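Local coordinates for uncharacterized protein (Leptospirillum rubarum, PDB 3O2I) that is of unknown function but forms a two-chain assembly in which each subunit extends a C-terminal strand-helix arm onto the other, at residues Y30-R35 with D54-L59; I43-S48 with E78-L83; I98-E103 with R111-F116. All coordinates share one frame; numbering follows the deposited sequence.

Interaction 1: residues Y30-R35 with D54-L59; sequences YELVSR and DEFYNL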
loop_
_atom_site.group_PDB
_atom_site.type_symbol
_atom_site.label_atom_id
_atom_site.label_comp_id
_atom_site.label_asym_id
_atom_site.label_seq_id
_atom_site.Cartn_x
_atom_site.Cartn_y
_atom_site.Cartn_z
ATOM N N TYR B 30 3.465 -3.278 5.758
ATOM C CA TYR B 30 4.002 -2.285 6.684
ATOM C C TYR B 30 4.756 -1.206 5.924
ATOM O O TYR B 30 5.791 -1.464 5.309
ATOM C CB TYR B 30 4.874 -2.955 7.774
ATOM C CG TYR B 30 4.019 -3.870 8.595
ATOM C CD1 TYR B 30 3.397 -3.418 9.747
ATOM C CD2 TYR B 30 3.758 -5.159 8.171
ATOM C CE1 TYR B 30 2.554 -4.239 10.465
ATOM C CE2 TYR B 30 2.931 -5.986 8.888
ATOM C CZ TYR B 30 2.324 -5.516 10.026
ATOM O OH TYR B 30 1.484 -6.336 10.724
ATOM N N GLU B 31 4.219 0.007 5.965
ATOM C CA GLU B 31 4.831 1.124 5.272
ATOM C C GLU B 31 5.594 2.081 6.199
ATOM O O GLU B 31 5.120 2.431 7.278
ATOM C CB GLU B 31 3.772 1.900 4.501
ATOM C CG GLU B 31 4.321 3.029 3.666
ATOM C CD GLU B 31 3.210 3.866 3.032
ATOM O OE1 GLU B 31 2.038 3.700 3.430
ATOM O OE2 GLU B 31 3.515 4.677 2.133
ATOM N N LEU B 32 6.766 2.514 5.740
ATOM C CA LEU B 32 7.570 3.529 6.422
ATOM C C LEU B 32 7.683 4.742 5.518
ATOM O O LEU B 32 8.054 4.628 4.343
ATOM C CB LEU B 32 8.968 2.988 6.724
ATOM C CG LEU B 32 9.085 1.788 7.665
ATOM C CD1 LEU B 32 10.463 1.160 7.574
ATOM C CD2 LEU B 32 8.778 2.176 9.096
ATOM N N VAL B 33 7.365 5.908 6.062
ATOM C CA VAL B 33 7.341 7.127 5.268
ATOM C C VAL B 33 8.351 8.169 5.775
ATOM O O VAL B 33 8.411 8.464 6.969
ATOM C CB VAL B 33 5.937 7.746 5.273
ATOM C CG1 VAL B 33 5.930 9.055 4.504
ATOM C CG2 VAL B 33 4.894 6.751 4.688
ATOM N N SER B 34 9.138 8.717 4.857
ATOM C CA SER B 34 9.971 9.881 5.140
ATOM C C SER B 34 9.328 11.080 4.466
ATOM O O SER B 34 9.401 11.235 3.249
ATOM C CB SER B 34 11.401 9.675 4.627
ATOM O OG SER B 34 12.180 10.860 4.737
ATOM N N ARG B 35 8.683 11.919 5.264
ATOM C CA ARG B 35 7.956 13.067 4.747
ATOM C C ARG B 35 8.893 14.182 4.287
ATOM O O ARG B 35 9.874 14.498 4.959
ATOM C CB ARG B 35 7.002 13.599 5.814
ATOM C CG ARG B 35 5.940 12.603 6.223
ATOM C CD ARG B 35 5.103 13.138 7.366
ATOM N NE ARG B 35 4.339 12.066 7.987
ATOM C CZ ARG B 35 4.149 11.944 9.294
ATOM N NH1 ARG B 35 4.681 12.834 10.129
ATOM N NH2 ARG B 35 3.431 10.927 9.766
ATOM N N ASP B 54 1.700 -1.291 18.243
ATOM C CA ASP B 54 2.737 -1.164 19.275
ATOM C C ASP B 54 3.960 -2.032 18.997
ATOM O O ASP B 54 5.094 -1.585 19.155
ATOM C CB ASP B 54 2.165 -1.460 20.654
ATOM C CG ASP B 54 1.333 -0.323 21.175
ATOM O OD1 ASP B 54 1.335 0.738 20.519
ATOM O OD2 ASP B 54 0.684 -0.484 22.229
ATOM N N GLU B 55 3.729 -3.264 18.562
ATOM C CA GLU B 55 4.823 -4.146 18.172
ATOM C C GLU B 55 5.618 -3.513 17.030
ATOM O O GLU B 55 6.851 -3.530 17.028
ATOM C CB GLU B 55 4.274 -5.515 17.752
ATOM C CG GLU B 55 3.881 -6.425 18.926
ATOM C CD GLU B 55 3.220 -7.714 18.459
ATOM O OE1 GLU B 55 2.516 -7.697 17.420
ATOM O OE2 GLU B 55 3.408 -8.742 19.129
ATOM N N PHE B 56 4.894 -2.952 16.064
ATOM C CA PHE B 56 5.494 -2.260 14.921
ATOM C C PHE B 56 6.426 -1.118 15.360
ATOM O O PHE B 56 7.582 -1.063 14.937
ATOM C CB PHE B 56 4.379 -1.754 13.990
ATOM C CG PHE B 56 4.862 -1.203 12.675
ATOM C CD1 PHE B 56 6.112 -1.526 12.182
ATOM C CD2 PHE B 56 4.037 -0.365 11.916
ATOM C CE1 PHE B 56 6.555 -1.011 10.975
ATOM C CE2 PHE B 56 4.468 0.143 10.711
ATOM C CZ PHE B 56 5.728 -0.179 10.233
ATOM N N TYR B 57 5.929 -0.219 16.210
ATOM C CA TYR B 57 6.764 0.851 16.771
ATOM C C TYR B 57 7.984 0.310 17.520
ATOM O O TYR B 57 9.088 0.820 17.357
ATOM C CB TYR B 57 5.952 1.765 17.690
ATOM C CG TYR B 57 5.226 2.868 16.955
ATOM C CD1 TYR B 57 3.937 2.677 16.471
ATOM C CD2 TYR B 57 5.833 4.097 16.738
ATOM C CE1 TYR B 57 3.269 3.687 15.790
ATOM C CE2 TYR B 57 5.173 5.115 16.066
ATOM C CZ TYR B 57 3.894 4.904 15.591
ATOM O OH TYR B 57 3.238 5.907 14.919
ATOM N N ASN B 58 7.775 -0.721 18.335
ATOM C CA ASN B 58 8.871 -1.383 19.050
ATOM C C ASN B 58 9.964 -1.957 18.147
ATOM O O ASN B 58 11.137 -1.991 18.527
ATOM C CB ASN B 58 8.332 -2.475 19.973
ATOM C CG ASN B 58 7.861 -1.925 21.306
ATOM O OD1 ASN B 58 8.653 -1.393 22.088
ATOM N ND2 ASN B 58 6.565 -2.050 21.574
ATOM N N LEU B 59 9.575 -2.411 16.957
ATOM C CA LEU B 59 10.543 -2.876 15.971
ATOM C C LEU B 59 11.521 -1.771 15.562
ATOM O O LEU B 59 12.698 -2.044 15.329
ATOM C CB LEU B 59 9.833 -3.421 14.728
ATOM C CG LEU B 59 9.216 -4.806 14.889
ATOM C CD1 LEU B 59 8.530 -5.235 13.603
ATOM C CD2 LEU B 59 10.284 -5.814 15.289
#

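Interaction 2: residues I43-S48 with E78-L83; sequences IYLLHS and EVSKYL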
loop_
_atom_site.group_PDB
_atom_site.type_symbol
_atom_site.label_atom_id
_atom_site.label_comp_id
_atom_site.label_asym_id
_atom_site.label_seq_id
_atom_site.Cartn_x
_atom_site.Cartn_y
_atom_site.Cartn_z
ATOM N N ILE B 43 8.497 3.313 1.783
ATOM C CA ILE B 43 8.982 1.943 1.796
ATOM C C ILE B 43 7.831 1.053 2.202
ATOM O O ILE B 43 7.203 1.269 3.239
ATOM C CB ILE B 43 10.105 1.729 2.823
ATOM C CG1 ILE B 43 11.171 2.816 2.708
ATOM C CG2 ILE B 43 10.715 0.340 2.658
ATOM C CD1 ILE B 43 12.290 2.471 1.756
ATOM N N TYR B 44 7.560 0.049 1.383
ATOM C CA TYR B 44 6.485 -0.894 1.664
ATOM C C TYR B 44 7.094 -2.237 1.980
ATOM O O TYR B 44 7.756 -2.829 1.128
ATOM C CB TYR B 44 5.544 -1.018 0.445
ATOM C CG TYR B 44 4.842 0.279 0.109
ATOM C CD1 TYR B 44 3.674 0.644 0.766
ATOM C CD2 TYR B 44 5.356 1.145 -0.848
ATOM C CE1 TYR B 44 3.032 1.833 0.477
ATOM C CE2 TYR B 44 4.709 2.339 -1.156
ATOM C CZ TYR B 44 3.551 2.674 -0.484
ATOM O OH TYR B 44 2.896 3.853 -0.775
ATOM N N LEU B 45 6.866 -2.720 3.198
ATOM C CA LEU B 45 7.351 -4.037 3.612
ATOM C C LEU B 45 6.194 -5.016 3.782
ATOM O O LEU B 45 5.101 -4.640 4.184
ATOM C CB LEU B 45 8.104 -3.941 4.933
ATOM C CG LEU B 45 9.286 -2.973 5.006
ATOM C CD1 LEU B 45 9.962 -3.114 6.371
ATOM C CD2 LEU B 45 10.278 -3.242 3.897
ATOM N N LEU B 46 6.456 -6.280 3.496
ATOM C CA LEU B 46 5.453 -7.325 3.620
ATOM C C LEU B 46 5.855 -8.293 4.702
ATOM O O LEU B 46 7.035 -8.590 4.854
ATOM C CB LEU B 46 5.349 -8.108 2.306
ATOM C CG LEU B 46 4.455 -7.588 1.191
ATOM C CD1 LEU B 46 4.034 -6.157 1.465
ATOM C CD2 LEU B 46 5.145 -7.749 -0.169
ATOM N N HIS B 47 4.876 -8.801 5.439
ATOM C CA HIS B 47 5.124 -9.895 6.375
ATOM C C HIS B 47 3.946 -10.863 6.375
ATOM O O HIS B 47 2.800 -10.450 6.215
ATOM C CB HIS B 47 5.364 -9.372 7.791
ATOM C CG HIS B 47 6.141 -10.312 8.653
ATOM N ND1 HIS B 47 5.609 -11.486 9.143
ATOM C CD2 HIS B 47 7.418 -10.259 9.107
ATOM C CE1 HIS B 47 6.523 -12.116 9.860
ATOM N NE2 HIS B 47 7.632 -11.399 9.846
ATOM N N SER B 48 4.233 -12.148 6.556
ATOM C CA SER B 48 3.180 -13.153 6.601
ATOM C C SER B 48 2.348 -13.067 7.875
ATOM O O SER B 48 1.231 -13.572 7.918
ATOM C CB SER B 48 3.739 -14.571 6.405
ATOM O OG SER B 48 4.607 -14.951 7.458
ATOM N N GLU B 78 17.793 2.471 6.822
ATOM C CA GLU B 78 18.470 1.554 7.735
ATOM C C GLU B 78 17.475 0.682 8.494
ATOM O O GLU B 78 17.660 -0.528 8.605
ATOM C CB GLU B 78 19.386 2.328 8.706
ATOM C CG GLU B 78 20.331 3.305 8.004
ATOM C CD GLU B 78 21.593 3.605 8.807
ATOM O OE1 GLU B 78 22.041 4.777 8.804
ATOM O OE2 GLU B 78 22.136 2.672 9.438
ATOM N N VAL B 79 16.422 1.302 9.016
ATOM C CA VAL B 79 15.334 0.581 9.673
ATOM C C VAL B 79 14.730 -0.492 8.747
ATOM O O VAL B 79 14.505 -1.641 9.153
ATOM C CB VAL B 79 14.231 1.567 10.116
ATOM C CG1 VAL B 79 13.004 0.816 10.619
ATOM C CG2 VAL B 79 14.775 2.524 11.175
ATOM N N SER B 80 14.466 -0.109 7.502
ATOM C CA SER B 80 13.981 -1.057 6.499
ATOM C C SER B 80 14.908 -2.269 6.397
ATOM O O SER B 80 14.455 -3.418 6.465
ATOM C CB SER B 80 13.857 -0.373 5.137
ATOM O OG SER B 80 13.455 -1.299 4.132
ATOM N N LYS B 81 16.206 -2.004 6.241
ATOM C CA LYS B 81 17.215 -3.060 6.116
ATOM C C LYS B 81 17.204 -4.030 7.292
ATOM O O LYS B 81 17.459 -5.221 7.127
ATOM C CB LYS B 81 18.614 -2.458 5.985
ATOM C CG LYS B 81 18.960 -1.933 4.607
ATOM C CD LYS B 81 20.427 -1.519 4.545
ATOM C CE LYS B 81 21.350 -2.710 4.779
ATOM N NZ LYS B 81 22.795 -2.317 4.811
ATOM N N TYR B 82 16.903 -3.511 8.476
ATOM C CA TYR B 82 16.919 -4.313 9.692
ATOM C C TYR B 82 15.678 -5.192 9.811
ATOM O O TYR B 82 15.780 -6.371 10.149
ATOM C CB TYR B 82 17.081 -3.430 10.939
ATOM C CG TYR B 82 16.908 -4.192 12.231
ATOM C CD1 TYR B 82 17.952 -4.938 12.770
ATOM C CD2 TYR B 82 15.696 -4.179 12.906
ATOM C CE1 TYR B 82 17.789 -5.652 13.952
ATOM C CE2 TYR B 82 15.521 -4.884 14.081
ATOM C CZ TYR B 82 16.569 -5.622 14.601
ATOM O OH TYR B 82 16.382 -6.326 15.768
ATOM N N LEU B 83 14.507 -4.620 9.541
ATOM C CA LEU B 83 13.280 -5.409 9.510
ATOM C C LEU B 83 13.395 -6.567 8.524
ATOM O O LEU B 83 12.939 -7.677 8.803
ATOM C CB LEU B 83 12.063 -4.541 9.162
ATOM C CG LEU B 83 11.730 -3.444 10.179
ATOM C CD1 LEU B 83 10.435 -2.737 9.803
ATOM C CD2 LEU B 83 11.627 -4.023 11.576
#

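Interaction 3: residues I98-E103 with R111-F116; sequences IGFPGE and RRINAF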
loop_
_atom_site.group_PDB
_atom_site.type_symbol
_atom_site.label_atom_id
_atom_site.label_comp_id
_atom_site.label_asym_id
_atom_site.label_seq_id
_atom_site.Cartn_x
_atom_site.Cartn_y
_atom_site.Cartn_z
ATOM N N ILE B 98 -5.888 2.649 -7.502
ATOM C CA ILE B 98 -7.010 3.072 -8.329
ATOM C C ILE B 98 -8.230 3.258 -7.446
ATOM O O ILE B 98 -8.633 2.330 -6.748
ATOM C CB ILE B 98 -7.350 2.025 -9.415
ATOM C CG1 ILE B 98 -6.293 2.053 -10.529
ATOM C CG2 ILE B 98 -8.770 2.276 -9.984
ATOM C CD1 ILE B 98 -6.507 1.011 -11.636
ATOM N N GLY B 99 -8.820 4.449 -7.468
ATOM C CA GLY B 99 -9.998 4.710 -6.652
ATOM C C GLY B 99 -11.152 5.393 -7.381
ATOM O O GLY B 99 -10.944 6.110 -8.355
ATOM N N PHE B 100 -12.368 5.157 -6.895
ATOM C CA PHE B 100 -13.578 5.796 -7.409
ATOM C C PHE B 100 -14.548 6.014 -6.251
ATOM O O PHE B 100 -14.473 5.319 -5.231
ATOM C CB PHE B 100 -14.242 4.944 -8.521
ATOM C CG PHE B 100 -13.344 4.675 -9.710
ATOM C CD1 PHE B 100 -13.108 5.663 -10.666
ATOM C CD2 PHE B 100 -12.744 3.432 -9.881
ATOM C CE1 PHE B 100 -12.274 5.421 -11.762
ATOM C CE2 PHE B 100 -11.900 3.178 -10.983
ATOM C CZ PHE B 100 -11.660 4.176 -11.916
ATOM N N PRO B 101 -15.448 7.002 -6.382
ATOM C CA PRO B 101 -16.535 7.066 -5.401
ATOM C C PRO B 101 -17.290 5.735 -5.397
ATOM O O PRO B 101 -17.486 5.152 -6.462
ATOM C CB PRO B 101 -17.429 8.182 -5.948
ATOM C CG PRO B 101 -16.511 9.050 -6.735
ATOM C CD PRO B 101 -15.464 8.142 -7.317
ATOM N N GLY B 102 -17.686 5.254 -4.221
ATOM C CA GLY B 102 -18.503 4.052 -4.124
ATOM C C GLY B 102 -19.834 4.189 -4.853
ATOM O O GLY B 102 -20.361 3.228 -5.415
ATOM N N GLU B 103 -20.368 5.402 -4.852
ATOM C CA GLU B 103 -21.643 5.690 -5.485
ATOM C C GLU B 103 -21.580 5.677 -7.017
ATOM O O GLU B 103 -22.622 5.661 -7.670
ATOM C CB GLU B 103 -22.144 7.055 -5.024
ATOM C CG GLU B 103 -21.316 8.204 -5.586
ATOM C CD GLU B 103 -21.841 9.562 -5.188
ATOM O OE1 GLU B 103 -21.176 10.234 -4.371
ATOM O OE2 GLU B 103 -22.915 9.959 -5.692
ATOM N N ARG B 111 -16.397 4.984 -18.176
ATOM C CA ARG B 111 -16.131 6.286 -18.794
ATOM C C ARG B 111 -14.779 6.853 -18.364
ATOM O O ARG B 111 -13.954 7.219 -19.200
ATOM C CB ARG B 111 -17.218 7.291 -18.412
ATOM C CG ARG B 111 -18.222 7.598 -19.507
ATOM C CD ARG B 111 -17.954 8.952 -20.143
ATOM N NE ARG B 111 -18.764 9.151 -21.344
ATOM C CZ ARG B 111 -18.557 10.108 -22.245
ATOM N NH1 ARG B 111 -17.556 10.966 -22.094
ATOM N NH2 ARG B 111 -19.351 10.204 -23.302
ATOM N N ARG B 112 -14.566 6.941 -17.053
ATOM C CA ARG B 112 -13.338 7.515 -16.525
ATOM C C ARG B 112 -12.115 6.699 -16.948
ATOM O O ARG B 112 -11.069 7.263 -17.285
ATOM C CB ARG B 112 -13.412 7.638 -15.002
ATOM C CG ARG B 112 -14.475 8.624 -14.533
ATOM C CD ARG B 112 -14.484 8.763 -13.020
ATOM N NE ARG B 112 -15.410 9.806 -12.580
ATOM C CZ ARG B 112 -15.453 10.286 -11.341
ATOM N NH1 ARG B 112 -14.612 9.835 -10.419
ATOM N NH2 ARG B 112 -16.321 11.234 -11.027
ATOM N N ILE B 113 -12.254 5.376 -16.951
ATOM C CA ILE B 113 -11.145 4.516 -17.339
ATOM C C ILE B 113 -10.772 4.725 -18.809
ATOM O O ILE B 113 -9.597 4.906 -19.138
ATOM C CB ILE B 113 -11.446 3.046 -17.076
ATOM C CG1 ILE B 113 -11.469 2.763 -15.567
ATOM C CG2 ILE B 113 -10.411 2.173 -17.738
ATOM C CD1 ILE B 113 -11.885 1.339 -15.256
ATOM N N ASN B 114 -11.772 4.699 -19.688
ATOM C CA ASN B 114 -11.530 4.958 -21.107
ATOM C C ASN B 114 -10.849 6.300 -21.352
ATOM O O ASN B 114 -9.932 6.395 -22.165
ATOM C CB ASN B 114 -12.826 4.854 -21.925
ATOM C CG ASN B 114 -13.338 3.428 -22.015
ATOM O OD1 ASN B 114 -12.558 2.485 -22.162
ATOM N ND2 ASN B 114 -14.650 3.262 -21.911
ATOM N N ALA B 115 -11.290 7.337 -20.653
ATOM C CA ALA B 115 -10.677 8.651 -20.832
ATOM C C ALA B 115 -9.209 8.604 -20.424
ATOM O O ALA B 115 -8.357 9.234 -21.051
ATOM C CB ALA B 115 -11.415 9.710 -20.027
ATOM N N PHE B 116 -8.920 7.846 -19.370
ATOM C CA PHE B 116 -7.550 7.706 -18.880
ATOM C C PHE B 116 -6.670 6.915 -19.855
ATOM O O PHE B 116 -5.539 7.303 -20.129
ATOM C CB PHE B 116 -7.544 7.036 -17.503
ATOM C CG PHE B 116 -6.219 7.125 -16.787
ATOM C CD1 PHE B 116 -5.964 8.158 -15.893
ATOM C CD2 PHE B 116 -5.228 6.172 -17.004
ATOM C CE1 PHE B 116 -4.742 8.243 -15.226
ATOM C CE2 PHE B 116 -4.006 6.249 -16.345
ATOM C CZ PHE B 116 -3.763 7.286 -15.451
HETATM O O HOH W 1 -11.992 8.363 -9.624
#

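Interaction 1: residues Y30-R35 with D54-L59
The ring of Tyr30 presents its edge to one face of Phe56 in a T-shaped stack, ring centroids 5.0 Å apart and planes at 73°. Tyr30 CD1 is the atom that meets the face: it stands over the ring centre and lies 3.8 Å from Phe56 CD2. In the plane of the Phe56 ring, the carbonyl Glu31 O approaches the far edge, 4.0 Å from Phe56 CZ. Tyr30 CB touches that same corner at 3.8 Å from Phe56 CZ, and Leu32 CD2 reaches it obliquely. With CG anti to the backbone N (chi1 -171°), Phe56 drives its ring from helix 53-63 down to strand 28-35. The Tyr30 hydroxyl extends beyond the stack and is hydrogen-bonded to Trp51 N, while Ile98 of the second subunit packs on Phe56. Replacing Phe56 by an alanine would probably open a gap above the strand and leave the Tyr30 edge without the face it packs on. Strand and helix directions differ by 50°, and no hydrogen bond joins the two segments. This is the aromatic packing of helices on one side of an antiparallel sheet, the buried core of this small alpha+beta unit.

Interaction 2: residues I43-S48 with E78-L83
Leu45 reaches from strand 41-47 to helix 72-87, one methyl against Leu83 and the other against Ser80. The tight spot is Leu45 CD1 with Leu83 CD1 at 3.5 Å, closer than two methyl groups usually come, where the side chains cross at about a right angle. Leu83 CB backs the same methyl, 3.8 Å from Leu45 CD1. The other branch, Leu45 CD2, lies 3.7 Å from Ser80 OG. Ile43 meets the hydroxyl as well, its branch methyl CG2 3.5 Å from Ser80 OG. Ser80 turns OG anti to its own amide nitrogen (chi1 177°), which points the oxygen at both strand methyls. Strand and helix run nearly parallel, 14° apart, so Ser80 and Leu83, one turn apart, line up along Ile43 and Leu45, with Ser80 touching both. The open side is looser: Lys81 points away from the strand and is exposed, as is Ser48 where the strand has ended. Tyr44 points away from the helix, toward Ile29 of the second subunit. Leu59 on helix 53-63 also packs on Leu83. No hydrogen bond crosses between the segments, so helix and sheet are held here by shape and apolar burial, with one small hydroxyl accommodated against methyl groups.

Interaction 3: residues I98-E103 with R111-F116
Phe100 and Arg112 mark the closest backbone approach, their CA atoms 9.3 Å apart, where strand 98-101 and helix 111-116 pass with axes 11.3 Å from each other. The N-to-C directions differ by 140°, so the helix doubles back obliquely along the strand it follows in the chain. The gap is bridged by side chains. Phe100 points toward the helix and sets the end of its ring near two neighbouring residues: CZ lies 3.9 Å from Ile113 CG1, and CE1 lies 4.1 Å from Arg112 CB. The Ile113 and Phe100 side chains cross at about a right angle, Ile113 bringing its CG1 branch inward although its CB leaves the helix at a slant. Arg112 runs the opposite way past Phe100, its chain extended from CG to NE, so that CD lies beside the ring, 4.1 Å from Phe100 CD1. The guanidinium is turned 52° from the ring plane and carries on to Pro101, where Arg112 NH1 lies 3.6 Å from Pro101 CD. A water in the guanidinium plane links this end to the strand backbone: it donates to Gly99 O at 2.8 Å and accepts a weak hydrogen bond from Arg112 NH1. The aliphatic part of the arginine thus runs alongside the Phe100 ring, while Arg112 is exposed overall. The second subunit completes the surroundings. Its Trp72 meets the Phe100 ring edge-to-face, its Tyr57 packs on Ile113, and its strand 28-35 pairs in parallel with residues 98-101. A short strand, a turn and a helix, lying far from the centre of their own chain, thus form a C-terminal strand-helix arm that adds a parallel strand to the other subunit's sheet, as in arm-exchange dimers.

How the interactions relate
Interactions 1 and 2 form one core: their centres are 9 Å apart, and neighbouring strands 28-35 and 41-47 join them through probable backbone bonds, Tyr30 N to Leu45 O at 2.6 Å and Leu32 N to Ile43 O at 2.8 Å. Interaction 3 stands apart, its centre about 31 Å from that of interaction 1 and about 32 Å from that of interaction 2. Across the assembly, however, the 98-103 and 111-116 segments of one subunit lie against the 30-35 and 54-59 segments of the other. The dithiothreitol molecule sits by Lys106, Thr107 and Arg110, so its pocket adjoins interaction 3 along helix 106-117.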